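Bradyzoite surface antigen BSR4 (Toxoplasma gondii, PDB 2JKS) is a bradyzoite-stage surface antigen of the SAG1-related (SRS) superfamily, built from two tandem SRS domains, and probably acts at the parasite surface in contact with the host. Local coordinates at residues S5-T8 and D13-C16; C46-T49 and S53-T56; V189-S192 and T197-I200; E162-S167 and V173-Y178; G74-F79 and A85-T90. All blocks are in the same frame, centred on the assembly; numbering follows the deposited sequence.

Contact 1 of 5, residues S5-T8 and D13-C16; sequences SRLT and DAKC
Leu7 and Cys16 face each other as a non-hydrogen-bonded antiparallel pair, and their side chains form the tight part of this contact. With Leu7 CG anti to the backbone N (chi1 180°), its CD1 methyl tips onto Cys16 SG at 3.6 Å and also grazes Ala14 CB. This face turns inward, where Cys16 SG is bonded to Cys155 and Ala14 and Cys16 rest on Phe44. One residue along, Thr8 and Lys15 are the hydrogen-bonded pair: Thr8 N donates to Lys15 O and Lys15 N donates to Thr8 O, both at 2.8 Å. Thr8 O is approached further by Ala14 CA, at 3.1 Å, in a CA-H...O contact.

The face carrying Thr8 and Lys15 is looser and wetter. Lys15 doubles back, bent at chi2 and chi3, so that its CE lies 4.0 Å from Thr8 CB and its NZ reaches Asp13 O of its own strand at 3.0 Å. That ammonium sits well above the carbonyl plane, 64° out of it. A water joins the two strands on this side, 3.0 Å from Thr8 OG1 and 2.9 Å from Lys15 O, to which it probably donates. Arg6, at the exposed margin, makes a long, weak ion pair with Asp17.

Strands 6-10 and 13-17 thus make a beta hairpin at the border of one sheet of the first SRS domain. Its inner face is joined by the Cys16-Cys155 disulfide to the other sheet, as expected of a disulfide-linked beta sandwich.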
loop_
_atom_site.group_PDB
_atom_site.type_symbol
_atom_site.label_atom_id
_atom_site.label_comp_id
_atom_site.label_asym_id
_atom_site.label_seq_id
_atom_site.Cartn_x
_atom_site.Cartn_y
_atom_site.Cartn_z
ATOM N N SER A 5 22.918 -2.137 -24.197
ATOM C CA SER A 5 21.681 -2.466 -23.501
ATOM C C SER A 5 20.505 -1.686 -24.110
ATOM O O SER A 5 20.662 -0.559 -24.642
ATOM C CB SER A 5 21.830 -2.263 -21.973
ATOM O OG SER A 5 22.450 -1.017 -21.600
ATOM N N ARG A 6 19.328 -2.302 -24.089
ATOM C CA ARG A 6 18.139 -1.639 -24.572
ATOM C C ARG A 6 16.954 -2.066 -23.692
ATOM O O ARG A 6 16.764 -3.235 -23.499
ATOM C CB ARG A 6 17.828 -2.028 -26.010
ATOM C CG ARG A 6 16.643 -1.231 -26.558
ATOM C CD ARG A 6 16.045 -1.839 -27.769
ATOM N NE ARG A 6 16.843 -2.960 -28.256
ATOM C CZ ARG A 6 17.125 -3.198 -29.537
ATOM N NH1 ARG A 6 16.717 -2.352 -30.484
ATOM N NH2 ARG A 6 17.841 -4.268 -29.870
ATOM N N LEU A 7 16.193 -1.090 -23.217
ATOM C CA LEU A 7 14.976 -1.291 -22.441
ATOM C C LEU A 7 13.742 -0.820 -23.239
ATOM O O LEU A 7 13.712 0.296 -23.808
ATOM C CB LEU A 7 15.094 -0.560 -21.093
ATOM C CG LEU A 7 13.869 -0.672 -20.153
ATOM C CD1 LEU A 7 13.616 -2.087 -19.693
ATOM C CD2 LEU A 7 14.026 0.251 -18.913
ATOM N N THR A 8 12.747 -1.700 -23.329
ATOM C CA THR A 8 11.445 -1.326 -23.866
ATOM C C THR A 8 10.349 -1.507 -22.788
ATOM O O THR A 8 10.357 -2.491 -22.071
ATOM C CB THR A 8 11.063 -2.133 -25.140
ATOM O OG1 THR A 8 12.123 -2.043 -26.098
ATOM C CG2 THR A 8 9.810 -1.507 -25.761
ATOM N N ASP A 13 4.613 -4.107 -19.190
ATOM C CA ASP A 13 5.514 -5.125 -19.673
ATOM C C ASP A 13 6.823 -4.428 -20.062
ATOM O O ASP A 13 6.773 -3.446 -20.832
ATOM C CB ASP A 13 4.885 -5.882 -20.843
ATOM C CG ASP A 13 3.567 -6.530 -20.474
ATOM O OD1 ASP A 13 3.508 -7.244 -19.426
ATOM O OD2 ASP A 13 2.580 -6.284 -21.202
ATOM N N ALA A 14 7.947 -4.915 -19.515
ATOM C CA ALA A 14 9.290 -4.422 -19.824
ATOM C C ALA A 14 10.203 -5.488 -20.389
ATOM O O ALA A 14 10.190 -6.650 -19.969
ATOM C CB ALA A 14 9.957 -3.832 -18.558
ATOM N N LYS A 15 11.032 -5.078 -21.328
ATOM C CA LYS A 15 11.890 -6.019 -22.044
ATOM C C LYS A 15 13.315 -5.398 -22.086
ATOM O O LYS A 15 13.445 -4.308 -22.581
ATOM C CB LYS A 15 11.347 -6.199 -23.488
ATOM C CG LYS A 15 9.983 -6.931 -23.702
ATOM C CD LYS A 15 8.719 -6.067 -23.278
ATOM C CE LYS A 15 8.351 -4.992 -24.316
ATOM N NZ LYS A 15 7.319 -4.088 -23.752
ATOM N N CYS A 16 14.345 -6.096 -21.592
ATOM C CA CYS A 16 15.751 -5.668 -21.769
ATOM C C CYS A 16 16.487 -6.587 -22.755
ATOM O O CYS A 16 16.452 -7.820 -22.610
ATOM C CB CYS A 16 16.536 -5.731 -20.451
ATOM S SG CYS A 16 15.939 -4.749 -19.046
HETATM O O HOH W 1 14.288 -3.921 -25.300
#

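Contact 2 of 5, residues C46-T49 and S53-T56; sequences CSAT and SIST
Ile54 pushes its side chain between Cys46 and Ala48, and its two branches divide the work. The CA-CB bonds of Cys46, Ala48 and Ile54 all point across the gap, whereas that of Ser47 points away, following the alternation of an extended chain. At Ile54, CG1 lies anti to the carbonyl carbon and beside the backbone N (chi1 -52°), and an extended chi2 carries the CD1 methyl straight on toward the opposite backbone.

CD1 ends against Ala48 CB at 3.4 Å, closer than two methyl carbons normally approach. The same methyl lies over the peptide that follows Ser47, 3.6 Å from Ser47 C, and comes within 3.7 Å of Cys46 O. Behind it, Ile54 CG1 is 3.7 Å from Ala48 CB, so the small alanine meets the long branch along two successive carbons. The short branch goes the other way: Ile54 CG2 meets Cys46 CB at 4.0 Å. The backbones stay well apart, with 7.2 Å between the CA atoms of Ala48 and Ile54, and the contact is van der Waals packing of Ile54 on side chains and on one peptide.

Cys46 SG continues into a disulfide with Cys138, whose side chain also touches Ile54, so the short branch packs beside a covalent link. Trp118 of strand 116-121 lies against both Cys46 and Thr56. The contact brings together two sheets: strand 41-47 sits between strands 13-17 and 116-121 in one, while strand 53-67 runs beside strand 132-141 in the other, and the Cys46-Cys138 disulfide spans the two.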
loop_
_atom_site.group_PDB
_atom_site.type_symbol
_atom_site.label_atom_id
_atom_site.label_comp_id
_atom_site.label_asym_id
_atom_site.label_seq_id
_atom_site.Cartn_x
_atom_site.Cartn_y
_atom_site.Cartn_z
ATOM N N CYS A 46 14.422 -10.621 -20.227
ATOM C CA CYS A 46 15.813 -10.277 -20.547
ATOM C C CYS A 46 16.406 -11.247 -21.534
ATOM O O CYS A 46 16.420 -12.452 -21.280
ATOM C CB CYS A 46 16.660 -10.235 -19.291
ATOM S SG CYS A 46 16.012 -9.008 -18.152
ATOM N N SER A 47 16.879 -10.718 -22.660
ATOM C CA SER A 47 17.409 -11.572 -23.703
ATOM C C SER A 47 18.724 -11.028 -24.218
ATOM O O SER A 47 18.991 -9.829 -24.138
ATOM C CB SER A 47 16.383 -11.779 -24.822
ATOM O OG SER A 47 16.137 -10.586 -25.523
ATOM N N ALA A 48 19.568 -11.926 -24.706
ATOM C CA ALA A 48 20.882 -11.541 -25.135
ATOM C C ALA A 48 21.303 -12.437 -26.280
ATOM O O ALA A 48 20.716 -13.500 -26.511
ATOM C CB ALA A 48 21.860 -11.651 -23.987
ATOM N N THR A 49 22.311 -11.966 -27.006
ATOM C CA THR A 49 22.939 -12.724 -28.096
ATOM C C THR A 49 23.765 -13.857 -27.476
ATOM O O THR A 49 24.150 -13.775 -26.308
ATOM C CB THR A 49 23.853 -11.812 -28.916
ATOM O OG1 THR A 49 24.920 -11.349 -28.078
ATOM C CG2 THR A 49 23.073 -10.616 -29.456
ATOM N N SER A 53 26.313 -13.981 -20.949
ATOM C CA SER A 53 25.540 -14.529 -19.844
ATOM C C SER A 53 24.762 -13.404 -19.143
ATOM O O SER A 53 25.310 -12.321 -18.886
ATOM C CB SER A 53 26.416 -15.298 -18.863
ATOM O OG SER A 53 27.492 -14.508 -18.412
ATOM N N ILE A 54 23.487 -13.669 -18.868
ATOM C CA ILE A 54 22.614 -12.691 -18.193
ATOM C C ILE A 54 22.436 -13.158 -16.760
ATOM O O ILE A 54 22.297 -14.359 -16.497
ATOM C CB ILE A 54 21.242 -12.577 -18.896
ATOM C CG1 ILE A 54 21.419 -12.313 -20.393
ATOM C CG2 ILE A 54 20.334 -11.492 -18.241
ATOM C CD1 ILE A 54 20.097 -12.116 -21.115
ATOM N N SER A 55 22.510 -12.222 -15.827
ATOM C CA SER A 55 22.085 -12.476 -14.456
ATOM C C SER A 55 21.011 -11.442 -14.106
ATOM O O SER A 55 20.812 -10.492 -14.843
ATOM C CB SER A 55 23.269 -12.358 -13.496
ATOM O OG SER A 55 23.812 -11.042 -13.506
ATOM N N THR A 56 20.303 -11.652 -13.000
ATOM C CA THR A 56 19.375 -10.656 -12.520
ATOM C C THR A 56 19.925 -9.889 -11.326
ATOM O O THR A 56 20.910 -10.291 -10.715
ATOM C CB THR A 56 18.015 -11.289 -12.087
ATOM O OG1 THR A 56 18.257 -12.320 -11.119
ATOM C CG2 THR A 56 17.227 -11.845 -13.315
#

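Contact 3 of 5, residues V189-S192 and T197-I200; sequences VEMS and TLTI. With ZN (zinc ion), chain B.
Strands 189-191 and 197-200 run roughly antiparallel, at 146°, but their axes pass 7.8 Å apart, so Met191, Val189 and Leu198 meet through side chains and not through a backbone ladder. Leu198 meets both Val189 and Met191, with different parts of its side chain. Its CG stands anti to the backbone N (chi1 178°), and from there CD1 meets Val189 CG1 at 3.8 Å, the two side chains slanting across each other. The leucine base meets the methionine: Met191 SD is 4.0 Å from Leu198 CB, and these side chains cross at about a right angle. A bend at the last torsion of Met191 (chi3 72°) turns the CE methyl onto the backbone, 3.8 Å from Thr197 C. The result is a largely buried, mainly apolar layer.

Glu190 and Ser192 point away from this layer. Glu190 OE1 binds a zinc ion at 2.0 Å, while its OE2 stays back at 3.2 Å from the metal, so the carboxylate binds through one oxygen. OE1 also accepts a hydrogen bond from Lys308 NZ. Ser192 OG donates to Glu190 OE2 at 2.6 Å, arriving on the anti side and somewhat out of the carboxylate plane, which should fix the turn of the group. His311 and His313 complete the ligands found; they belong to the C-terminal histidine run, probably a purification tag.

Asn172 ND2 bridges the gap by bonding both Glu190 O and Thr197 O. Strand 187-191 lies beside strand 301-307 and strand 197-201 beside 173-175 and 254-258, with Val305 and Phe271 packing on Met191 and Leu198 between the two sheets.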
loop_
_atom_site.group_PDB
_atom_site.type_symbol
_atom_site.label_atom_id
_atom_site.label_comp_id
_atom_site.label_asym_id
_atom_site.label_seq_id
_atom_site.Cartn_x
_atom_site.Cartn_y
_atom_site.Cartn_z
ATOM N N VAL A 189 -20.016 6.097 5.874
ATOM C CA VAL A 189 -20.479 4.950 6.615
ATOM C C VAL A 189 -21.804 5.307 7.280
ATOM O O VAL A 189 -21.972 6.400 7.848
ATOM C CB VAL A 189 -19.477 4.537 7.757
ATOM C CG1 VAL A 189 -20.052 3.330 8.519
ATOM C CG2 VAL A 189 -18.066 4.226 7.199
ATOM N N GLU A 190 -22.787 4.419 7.167
ATOM C CA GLU A 190 -24.038 4.631 7.891
ATOM C C GLU A 190 -24.075 3.767 9.125
ATOM O O GLU A 190 -23.695 2.579 9.072
ATOM C CB GLU A 190 -25.230 4.194 7.042
ATOM C CG GLU A 190 -26.509 4.036 7.965
ATOM C CD GLU A 190 -27.524 3.085 7.378
ATOM O OE1 GLU A 190 -27.922 3.382 6.227
ATOM O OE2 GLU A 190 -27.856 2.057 8.038
ATOM N N MET A 191 -24.567 4.329 10.236
ATOM C CA MET A 191 -24.897 3.489 11.384
ATOM C C MET A 191 -26.378 3.687 11.675
ATOM O O MET A 191 -26.963 4.752 11.431
ATOM C CB MET A 191 -24.054 3.816 12.624
ATOM C CG MET A 191 -22.504 3.673 12.427
ATOM S SD MET A 191 -21.560 4.129 13.905
ATOM C CE MET A 191 -21.906 2.765 15.020
ATOM N N SER A 192 -26.991 2.648 12.177
ATOM C CA SER A 192 -28.452 2.661 12.433
ATOM C C SER A 192 -28.689 1.432 13.287
ATOM O O SER A 192 -27.738 0.698 13.622
ATOM C CB SER A 192 -29.250 2.607 11.094
ATOM O OG SER A 192 -28.921 1.429 10.320
ATOM N N THR A 197 -22.576 -1.074 14.486
ATOM C CA THR A 197 -21.122 -1.105 14.734
ATOM C C THR A 197 -20.289 -0.350 13.689
ATOM O O THR A 197 -20.735 -0.089 12.618
ATOM C CB THR A 197 -20.579 -2.527 14.883
ATOM O OG1 THR A 197 -20.587 -3.160 13.604
ATOM C CG2 THR A 197 -21.437 -3.324 15.855
ATOM N N LEU A 198 -19.068 0.002 14.070
ATOM C CA LEU A 198 -18.123 0.629 13.184
ATOM C C LEU A 198 -16.733 0.117 13.579
ATOM O O LEU A 198 -16.333 0.302 14.708
ATOM C CB LEU A 198 -18.178 2.137 13.429
ATOM C CG LEU A 198 -17.183 2.941 12.594
ATOM C CD1 LEU A 198 -17.345 2.768 11.064
ATOM C CD2 LEU A 198 -17.246 4.461 13.047
ATOM N N THR A 199 -15.997 -0.459 12.632
ATOM C CA THR A 199 -14.607 -0.855 12.870
ATOM C C THR A 199 -13.715 -0.044 11.976
ATOM O O THR A 199 -13.934 0.007 10.759
ATOM C CB THR A 199 -14.381 -2.336 12.557
ATOM O OG1 THR A 199 -15.297 -3.115 13.340
ATOM C CG2 THR A 199 -12.907 -2.761 12.868
ATOM N N ILE A 200 -12.688 0.533 12.579
ATOM C CA ILE A 200 -11.664 1.241 11.850
ATOM C C ILE A 200 -10.345 0.531 11.998
ATOM O O ILE A 200 -9.852 0.348 13.108
ATOM C CB ILE A 200 -11.505 2.681 12.382
ATOM C CG1 ILE A 200 -12.874 3.398 12.512
ATOM C CG2 ILE A 200 -10.488 3.495 11.524
ATOM C CD1 ILE A 200 -13.593 3.662 11.226
HETATM ZN ZN ZN B . -29.519 2.546 5.363
#

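Contact 4 of 5, residues E162-S167 and V173-Y178; sequences EARASS and VVTCAY
Arg164 lies across Ala177 and Thr175 and can be followed outward along its chain. From CB the side chain starts in the hindered position between backbone N and carbonyl carbon (chi1 67°), which brings CG to 3.8 Å from Ala177 CB. Bends at chi2 and chi3 then swing the chain around, and NE passes 4.0 Å from Thr175 CG2, the two side chains crossing at about a right angle. At the tip, NH1 leaves the contact to bond Leu127 O in the first SRS domain, and NH2 gives a weak bond to a water that is also weakly linked to Thr175 OG1. The guanidinium thus reaches from the linker back to one domain while its stem lies on the other. Near its start, the backbone joins in: Arg164 O is 3.2 Å from Ala177 CB.

Ser166 makes the other specific grip. Its OG accepts a nearly straight bond from Ala177 N (2.9 Å, 169° at the hydrogen) and is bonded also to Asn183 ND2, so two partners hold this hydroxyl. Beyond it Ser167 and Thr175 form an antiparallel hydrogen-bonded pair: Ser167 N donates to Thr175 O, and Thr175 N donates to Ser167 O, both at 2.9 Å. Ser166 CA adds a CA-H...O contact to Thr175 O.

The arrangement is consistent with a linker between the two SRS domains that merges into a beta hairpin: the chain leaving strand 152-161 pairs as strand 167-169 with strand 173-175, forming the border of a sheet in the second SRS domain, beside the Cys176-Cys301 disulfide.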
loop_
_atom_site.group_PDB
_atom_site.type_symbol
_atom_site.label_atom_id
_atom_site.label_comp_id
_atom_site.label_asym_id
_atom_site.label_seq_id
_atom_site.Cartn_x
_atom_site.Cartn_y
_atom_site.Cartn_z
ATOM N N GLU A 162 1.089 1.323 -6.360
ATOM C CA GLU A 162 0.215 2.309 -5.716
ATOM C C GLU A 162 -0.537 1.637 -4.590
ATOM O O GLU A 162 -0.971 0.500 -4.735
ATOM C CB GLU A 162 -0.770 2.890 -6.715
ATOM C CG GLU A 162 -0.041 3.572 -7.866
ATOM C CD GLU A 162 -0.941 4.379 -8.780
ATOM O OE1 GLU A 162 -2.171 4.212 -8.726
ATOM O OE2 GLU A 162 -0.399 5.177 -9.573
ATOM N N ALA A 163 -0.689 2.358 -3.475
ATOM C CA ALA A 163 -1.462 1.903 -2.326
ATOM C C ALA A 163 -2.913 1.575 -2.713
ATOM O O ALA A 163 -3.492 2.220 -3.583
ATOM C CB ALA A 163 -1.473 3.038 -1.258
ATOM N N ARG A 164 -3.504 0.600 -2.052
ATOM C CA ARG A 164 -4.947 0.378 -2.164
ATOM C C ARG A 164 -5.700 1.645 -1.747
ATOM O O ARG A 164 -5.165 2.492 -0.994
ATOM C CB ARG A 164 -5.392 -0.763 -1.256
ATOM C CG ARG A 164 -5.273 -0.460 0.242
ATOM C CD ARG A 164 -4.792 -1.718 0.933
ATOM N NE ARG A 164 -5.856 -2.625 1.295
ATOM C CZ ARG A 164 -5.700 -3.955 1.325
ATOM N NH1 ARG A 164 -4.545 -4.515 0.958
ATOM N NH2 ARG A 164 -6.707 -4.731 1.697
ATOM N N ALA A 165 -6.958 1.714 -2.165
ATOM C CA ALA A 165 -7.823 2.832 -1.796
ATOM C C ALA A 165 -8.318 2.535 -0.393
ATOM O O ALA A 165 -8.552 1.382 -0.059
ATOM C CB ALA A 165 -9.054 2.952 -2.774
ATOM N N SER A 166 -8.554 3.569 0.396
ATOM C CA SER A 166 -9.295 3.361 1.658
ATOM C C SER A 166 -10.719 2.890 1.286
ATOM O O SER A 166 -11.301 3.400 0.333
ATOM C CB SER A 166 -9.355 4.668 2.427
ATOM O OG SER A 166 -8.020 5.087 2.779
ATOM N N SER A 167 -11.267 1.935 2.017
ATOM C CA SER A 167 -12.531 1.318 1.607
ATOM C C SER A 167 -13.371 0.808 2.772
ATOM O O SER A 167 -12.854 0.548 3.837
ATOM C CB SER A 167 -12.268 0.117 0.658
ATOM O OG SER A 167 -11.549 -0.889 1.342
ATOM N N VAL A 173 -16.790 -2.315 8.272
ATOM C CA VAL A 173 -15.358 -2.404 8.538
ATOM C C VAL A 173 -14.587 -1.532 7.548
ATOM O O VAL A 173 -14.681 -1.729 6.314
ATOM C CB VAL A 173 -14.871 -3.876 8.501
ATOM C CG1 VAL A 173 -13.351 -3.974 8.717
ATOM C CG2 VAL A 173 -15.629 -4.724 9.557
ATOM N N VAL A 174 -13.910 -0.516 8.079
ATOM C CA VAL A 174 -13.154 0.402 7.250
ATOM C C VAL A 174 -11.676 0.027 7.277
ATOM O O VAL A 174 -11.084 -0.193 8.366
ATOM C CB VAL A 174 -13.338 1.877 7.664
ATOM C CG1 VAL A 174 -12.477 2.768 6.776
ATOM C CG2 VAL A 174 -14.803 2.219 7.590
ATOM N N THR A 175 -11.146 -0.153 6.066
ATOM C CA THR A 175 -9.690 -0.316 5.805
ATOM C C THR A 175 -9.099 0.978 5.284
ATOM O O THR A 175 -9.392 1.410 4.166
ATOM C CB THR A 175 -9.405 -1.472 4.800
ATOM O OG1 THR A 175 -10.031 -2.665 5.289
ATOM C CG2 THR A 175 -7.897 -1.715 4.630
ATOM N N CYS A 176 -8.291 1.621 6.122
ATOM C CA CYS A 176 -7.681 2.908 5.776
ATOM C C CYS A 176 -6.322 2.668 5.109
ATOM O O CYS A 176 -5.583 1.769 5.496
ATOM C CB CYS A 176 -7.481 3.803 7.024
ATOM S SG CYS A 176 -8.985 4.663 7.586
ATOM N N ALA A 177 -6.047 3.484 4.105
ATOM C CA ALA A 177 -4.724 3.562 3.475
ATOM C C ALA A 177 -4.354 5.041 3.281
ATOM O O ALA A 177 -5.130 5.941 3.620
ATOM C CB ALA A 177 -4.709 2.770 2.162
ATOM N N TYR A 178 -3.149 5.303 2.766
ATOM C CA TYR A 178 -2.478 6.580 2.986
ATOM C C TYR A 178 -1.648 6.967 1.749
ATOM O O TYR A 178 -0.898 7.966 1.781
ATOM C CB TYR A 178 -1.531 6.490 4.224
ATOM C CG TYR A 178 -2.198 5.862 5.431
ATOM C CD1 TYR A 178 -3.125 6.599 6.195
ATOM C CD2 TYR A 178 -1.969 4.522 5.767
ATOM C CE1 TYR A 178 -3.818 6.016 7.227
ATOM C CE2 TYR A 178 -2.625 3.951 6.817
ATOM C CZ TYR A 178 -3.569 4.691 7.518
ATOM O OH TYR A 178 -4.179 4.108 8.562
HETATM O O HOH W 2 -9.143 -5.495 3.503
#

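Contact 5 of 5, residues G74-F79 and A85-T90; sequences GTVCQF and AGTEVT
Glu88 sets its CG anti to the carbonyl carbon (chi1 -73°) and runs out extended, which carries its chain slantwise across the Thr75 side chain, while Cys77 takes a similar chi1 of -76° that turns SG toward the same glutamate. Glu88 CG consequently lies 3.5 Å from Thr75 O and 4.0 Å from Cys77 SG. Gly86 has a positive phi of 73°, a backbone region readily open to glycine.

The backbones meet around the non-hydrogen-bonded pair Val76 and Thr87. It is flanked by two nearly straight bonds, Glu88 N to Thr75 O at 3.0 Å and Cys77 N to Gly86 O at 2.9 Å. Next, Cys77 O accepts from Ala85 N at 2.9 Å; Cys77 therefore faces two residues, as in a beta bulge. Thr87 CG2 packs 3.4 Å from Thr75 O and equally near Gly74 N, a buried amide without a hydrogen-bond partner in the model; Thr87 OG1 turns instead to Lys70 O. At the far end Phe79 CE2 touches Ala85 CB at 3.7 Å.

Strand 76-79 is the outermost strand of its sheet, with 83-89 between it and strand 53-67. The Cys77-Cys66 disulfide reaches over to that third strand, Ile57 packs on Cys77 and Phe79, and Val135 of strand 132-141 touches both Phe79 and Ala85.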
loop_
_atom_site.group_PDB
_atom_site.type_symbol
_atom_site.label_atom_id
_atom_site.label_comp_id
_atom_site.label_asym_id
_atom_site.label_seq_id
_atom_site.Cartn_x
_atom_site.Cartn_y
_atom_site.Cartn_z
ATOM N N GLY A 74 20.918 -5.280 4.572
ATOM C CA GLY A 74 21.512 -6.593 4.318
ATOM C C GLY A 74 22.210 -6.495 2.947
ATOM O O GLY A 74 22.916 -5.522 2.667
ATOM N N THR A 75 21.979 -7.454 2.060
ATOM C CA THR A 75 22.816 -7.560 0.853
ATOM C C THR A 75 22.501 -6.584 -0.319
ATOM O O THR A 75 21.382 -6.525 -0.848
ATOM C CB THR A 75 23.065 -9.053 0.431
ATOM O OG1 THR A 75 22.884 -9.215 -0.976
ATOM C CG2 THR A 75 22.143 -10.006 1.160
ATOM N N VAL A 76 23.524 -5.812 -0.690
ATOM C CA VAL A 76 23.415 -4.695 -1.646
ATOM C C VAL A 76 23.116 -5.118 -3.093
ATOM O O VAL A 76 23.686 -6.098 -3.610
ATOM C CB VAL A 76 24.695 -3.792 -1.573
ATOM C CG1 VAL A 76 24.950 -3.035 -2.874
ATOM C CG2 VAL A 76 24.600 -2.808 -0.392
ATOM N N CYS A 77 22.236 -4.353 -3.740
ATOM C CA CYS A 77 21.898 -4.555 -5.140
ATOM C C CYS A 77 22.852 -3.825 -6.070
ATOM O O CYS A 77 22.779 -2.600 -6.218
ATOM C CB CYS A 77 20.451 -4.106 -5.394
ATOM S SG CYS A 77 19.202 -5.288 -4.779
ATOM N N GLN A 78 23.737 -4.589 -6.706
ATOM C CA GLN A 78 24.848 -4.044 -7.501
ATOM C C GLN A 78 24.529 -3.939 -9.007
ATOM O O GLN A 78 24.042 -4.891 -9.608
ATOM C CB GLN A 78 26.130 -4.891 -7.278
ATOM C CG GLN A 78 26.357 -5.357 -5.827
ATOM C CD GLN A 78 27.748 -6.001 -5.586
ATOM O OE1 GLN A 78 28.584 -5.437 -4.879
ATOM N NE2 GLN A 78 27.978 -7.181 -6.162
ATOM N N PHE A 79 24.749 -2.764 -9.588
ATOM C CA PHE A 79 24.661 -2.541 -11.032
ATOM C C PHE A 79 26.042 -2.095 -11.557
ATOM O O PHE A 79 26.547 -1.033 -11.191
ATOM C CB PHE A 79 23.652 -1.440 -11.361
ATOM C CG PHE A 79 22.207 -1.872 -11.289
ATOM C CD1 PHE A 79 21.550 -2.328 -12.431
ATOM C CD2 PHE A 79 21.492 -1.774 -10.098
ATOM C CE1 PHE A 79 20.212 -2.719 -12.395
ATOM C CE2 PHE A 79 20.137 -2.171 -10.050
ATOM C CZ PHE A 79 19.509 -2.647 -11.203
ATOM N N ALA A 85 21.414 -0.005 -6.035
ATOM C CA ALA A 85 19.999 0.357 -5.938
ATOM C C ALA A 85 19.412 -0.179 -4.643
ATOM O O ALA A 85 18.413 -0.924 -4.640
ATOM C CB ALA A 85 19.197 -0.153 -7.148
ATOM N N GLY A 86 20.052 0.205 -3.551
ATOM C CA GLY A 86 19.642 -0.206 -2.240
ATOM C C GLY A 86 19.944 -1.656 -1.926
ATOM O O GLY A 86 21.013 -2.178 -2.256
ATOM N N THR A 87 18.980 -2.310 -1.289
ATOM C CA THR A 87 19.224 -3.624 -0.712
ATOM C C THR A 87 18.120 -4.617 -1.031
ATOM O O THR A 87 16.982 -4.225 -1.323
ATOM C CB THR A 87 19.436 -3.483 0.799
ATOM O OG1 THR A 87 20.658 -2.743 1.013
ATOM C CG2 THR A 87 19.574 -4.853 1.480
ATOM N N GLU A 88 18.484 -5.901 -0.980
ATOM C CA GLU A 88 17.546 -7.024 -1.113
ATOM C C GLU A 88 16.502 -7.115 -0.003
ATOM O O GLU A 88 16.845 -7.200 1.171
ATOM C CB GLU A 88 18.304 -8.331 -1.153
ATOM C CG GLU A 88 19.036 -8.552 -2.447
ATOM C CD GLU A 88 19.759 -9.888 -2.478
ATOM O OE1 GLU A 88 19.763 -10.606 -1.461
ATOM O OE2 GLU A 88 20.340 -10.211 -3.526
ATOM N N VAL A 89 15.230 -7.119 -0.395
ATOM C CA VAL A 89 14.104 -7.344 0.520
ATOM C C VAL A 89 13.172 -8.367 -0.140
ATOM O O VAL A 89 13.250 -8.559 -1.341
ATOM C CB VAL A 89 13.345 -6.007 0.814
ATOM C CG1 VAL A 89 14.286 -5.013 1.513
ATOM C CG2 VAL A 89 12.780 -5.359 -0.493
ATOM N N THR A 90 12.273 -9.003 0.614
ATOM C CA THR A 90 11.256 -9.809 -0.043
ATOM C C THR A 90 10.090 -8.860 -0.399
ATOM O O THR A 90 10.013 -7.733 0.156
ATOM C CB THR A 90 10.818 -11.007 0.813
ATOM O OG1 THR A 90 10.106 -10.536 1.962
ATOM C CG2 THR A 90 12.068 -11.814 1.248
#

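Along the chain the order is contact 1, 2, 5, 4, 3, each closing before the next opens. Contacts 1, 2 and 5 belong to the first SRS domain. Contacts 1 and 2 touch, through Cys16 and residues 46-47, because strands 13-17 and 41-47 are neighbours in one sheet; contacts 2 and 5 share the sheet holding strands 53-67 and 83-89, their centres 19 Å apart. Contact 4, centred about 8 Å from the middle of the chain, marks the passage between domains. It touches contact 3, where the backbones of Val174 and Thr199 are probably hydrogen-bonded. The centres of contacts 2 and 3 lie 54 Å apart on opposite sides of the chain's centre, reflecting an elongated tandem of two beta domains.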